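Local coordinates for thioredoxin family protein (Pseudomonas aeruginosa, PDB 1Z6N), which is of unknown function but belongs to the thioredoxin family, binds magnesium and may take part in thiol redox chemistry, at residues Y56-A61 against V114-E119. Numbering follows the deposited sequence.
Sequences YRLLVA and VLVLDE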
loop_
_atom_site.group_PDB
_atom_site.type_symbol
_atom_site.label_atom_id
_atom_site.label_comp_id
_atom_site.label_asym_id
_atom_site.label_seq_id
_atom_site.Cartn_x
_atom_site.Cartn_y
_atom_site.Cartn_z
ATOM N N TYR A 56 -12.225 5.627 -0.847
ATOM C CA TYR A 56 -11.110 5.407 -1.763
ATOM C C TYR A 56 -10.736 3.954 -1.715
ATOM O O TYR A 56 -10.829 3.311 -0.672
ATOM C CB TYR A 56 -9.910 6.282 -1.394
ATOM C CG TYR A 56 -10.241 7.735 -1.572
ATOM C CD1 TYR A 56 -10.009 8.381 -2.783
ATOM C CD2 TYR A 56 -10.847 8.453 -0.537
ATOM C CE1 TYR A 56 -10.355 9.718 -2.954
ATOM C CE2 TYR A 56 -11.196 9.789 -0.694
ATOM C CZ TYR A 56 -10.943 10.416 -1.902
ATOM O OH TYR A 56 -11.295 11.745 -2.079
ATOM N N ARG A 57 -10.317 3.440 -2.862
ATOM C CA ARG A 57 -9.955 2.037 -2.985
ATOM C C ARG A 57 -8.498 1.930 -3.399
ATOM O O ARG A 57 -8.068 2.600 -4.341
ATOM C CB ARG A 57 -10.853 1.366 -4.017
ATOM C CG ARG A 57 -12.296 1.278 -3.551
ATOM C CD ARG A 57 -13.120 0.496 -4.537
ATOM N NE ARG A 57 -14.544 0.520 -4.219
ATOM C CZ ARG A 57 -15.397 1.430 -4.678
ATOM N NH1 ARG A 57 -14.973 2.402 -5.475
ATOM N NH2 ARG A 57 -16.676 1.365 -4.344
ATOM N N LEU A 58 -7.737 1.095 -2.690
ATOM C CA LEU A 58 -6.347 0.848 -3.031
ATOM C C LEU A 58 -6.300 -0.541 -3.666
ATOM O O LEU A 58 -6.464 -1.546 -2.971
ATOM C CB LEU A 58 -5.460 0.914 -1.776
ATOM C CG LEU A 58 -5.503 2.205 -0.944
ATOM C CD1 LEU A 58 -4.477 2.202 0.195
ATOM C CD2 LEU A 58 -5.320 3.435 -1.818
ATOM N N LEU A 59 -6.153 -0.569 -4.992
ATOM C CA LEU A 59 -5.936 -1.820 -5.723
ATOM C C LEU A 59 -4.444 -2.099 -5.707
ATOM O O LEU A 59 -3.641 -1.352 -6.276
ATOM C CB LEU A 59 -6.447 -1.727 -7.163
ATOM C CG LEU A 59 -6.176 -2.955 -8.040
ATOM C CD1 LEU A 59 -6.808 -4.237 -7.447
ATOM C CD2 LEU A 59 -6.709 -2.699 -9.438
ATOM N N VAL A 60 -4.077 -3.187 -5.038
ATOM C CA VAL A 60 -2.674 -3.464 -4.787
ATOM C C VAL A 60 -2.220 -4.741 -5.463
ATOM O O VAL A 60 -2.919 -5.735 -5.401
ATOM C CB VAL A 60 -2.436 -3.658 -3.266
ATOM C CG1 VAL A 60 -0.971 -3.980 -2.974
ATOM C CG2 VAL A 60 -2.867 -2.418 -2.483
ATOM N N ALA A 61 -1.061 -4.712 -6.121
ATOM C CA ALA A 61 -0.421 -5.963 -6.538
ATOM C C ALA A 61 0.739 -6.210 -5.577
ATOM O O ALA A 61 1.622 -5.363 -5.405
ATOM C CB ALA A 61 0.090 -5.869 -7.965
ATOM N N VAL A 114 0.624 0.037 -5.839
ATOM C CA VAL A 114 -0.595 0.473 -5.200
ATOM C C VAL A 114 -1.267 1.521 -6.082
ATOM O O VAL A 114 -0.732 2.613 -6.275
ATOM C CB VAL A 114 -0.323 1.068 -3.799
ATOM C CG1 VAL A 114 -1.615 1.507 -3.148
ATOM C CG2 VAL A 114 0.392 0.039 -2.892
ATOM N N LEU A 115 -2.439 1.177 -6.602
ATOM C CA LEU A 115 -3.216 2.115 -7.412
ATOM C C LEU A 115 -4.290 2.744 -6.538
ATOM O O LEU A 115 -5.088 2.033 -5.926
ATOM C CB LEU A 115 -3.838 1.378 -8.603
ATOM C CG LEU A 115 -2.846 0.623 -9.505
ATOM C CD1 LEU A 115 -3.635 -0.024 -10.644
ATOM C CD2 LEU A 115 -1.773 1.553 -10.067
ATOM N N VAL A 116 -4.291 4.074 -6.458
ATOM C CA VAL A 116 -5.243 4.798 -5.627
ATOM C C VAL A 116 -6.421 5.187 -6.496
ATOM O O VAL A 116 -6.259 5.931 -7.476
ATOM C CB VAL A 116 -4.599 6.056 -5.000
ATOM C CG1 VAL A 116 -5.598 6.786 -4.111
ATOM C CG2 VAL A 116 -3.346 5.661 -4.221
ATOM N N LEU A 117 -7.592 4.661 -6.155
ATOM C CA LEU A 117 -8.805 4.852 -6.950
ATOM C C LEU A 117 -9.858 5.574 -6.117
ATOM O O LEU A 117 -9.923 5.393 -4.897
ATOM C CB LEU A 117 -9.361 3.507 -7.418
ATOM C CG LEU A 117 -8.460 2.574 -8.229
ATOM C CD1 LEU A 117 -8.981 1.153 -8.152
ATOM C CD2 LEU A 117 -8.444 2.992 -9.674
ATOM N N ASP A 118 -10.678 6.394 -6.769
ATOM C CA ASP A 118 -11.792 7.025 -6.071
ATOM C C ASP A 118 -13.027 6.112 -6.068
ATOM O O ASP A 118 -12.946 4.955 -6.498
ATOM C CB ASP A 118 -12.076 8.426 -6.634
ATOM C CG ASP A 118 -12.709 8.410 -8.022
ATOM O OD1 ASP A 118 -13.081 7.330 -8.523
ATOM O OD2 ASP A 118 -12.843 9.514 -8.601
ATOM N N GLU A 119 -14.161 6.608 -5.575
ATOM C CA GLU A 119 -15.345 5.761 -5.488
ATOM C C GLU A 119 -15.905 5.344 -6.861
ATOM O O GLU A 119 -16.576 4.320 -6.959
ATOM C CB GLU A 119 -16.428 6.376 -4.594
ATOM C CG GLU A 119 -17.268 5.300 -3.888
ATOM C CD GLU A 119 -18.349 5.863 -2.974
ATOM O OE1 GLU A 119 -18.474 7.102 -2.865
ATOM O OE2 GLU A 119 -19.077 5.049 -2.361
#
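Leu58 lies alongside Val116 on one face of the sheet, its CD2 methyl 3.8 Å from CG2 of Val116, and its CB meets CG1 of Val114 at 4.1 Å. A chi1 of -56° sets CG beside the backbone N, and from there CD2 reaches across to the flank of Val116. Val60 and Val114 continue this face side by side; beta-branched valines suit it, giving compact surfaces on extended backbone. Helix 151-164 packs on Leu58 and Val116. On the other face, CD1 of Leu117 packs 4.0 Å from CB of Leu59, and helix 4-10 closes over Leu59 and Leu115.

Arg57 with Leu117 and Leu59 with Leu115 are the hydrogen-bonded pairs of the antiparallel ladder, sharing four N-H...O bonds. That from Leu115 N to Leu59 O, 2.8 Å, is nearly straight (172°). Leu58 and Val60 bond on their other edge to strand 86-91, so this buried backbone is satisfied within the sheet.

At the polar edge the extended chain of Arg57 carries its guanidinium to Glu119, where NH1 donates to Glu119 O at 2.9 Å. That oxygen lies in the guanidinium plane, though the donor stands above the carbonyl plane. Asp118 turns OD1 to Asn122 N. Long, with in-plane N-H groups, Arg57 can thus tie the chain around Glu119 to strand 56-61 through a backbone carbonyl, nearby carboxylates probably adding only longer-range attraction.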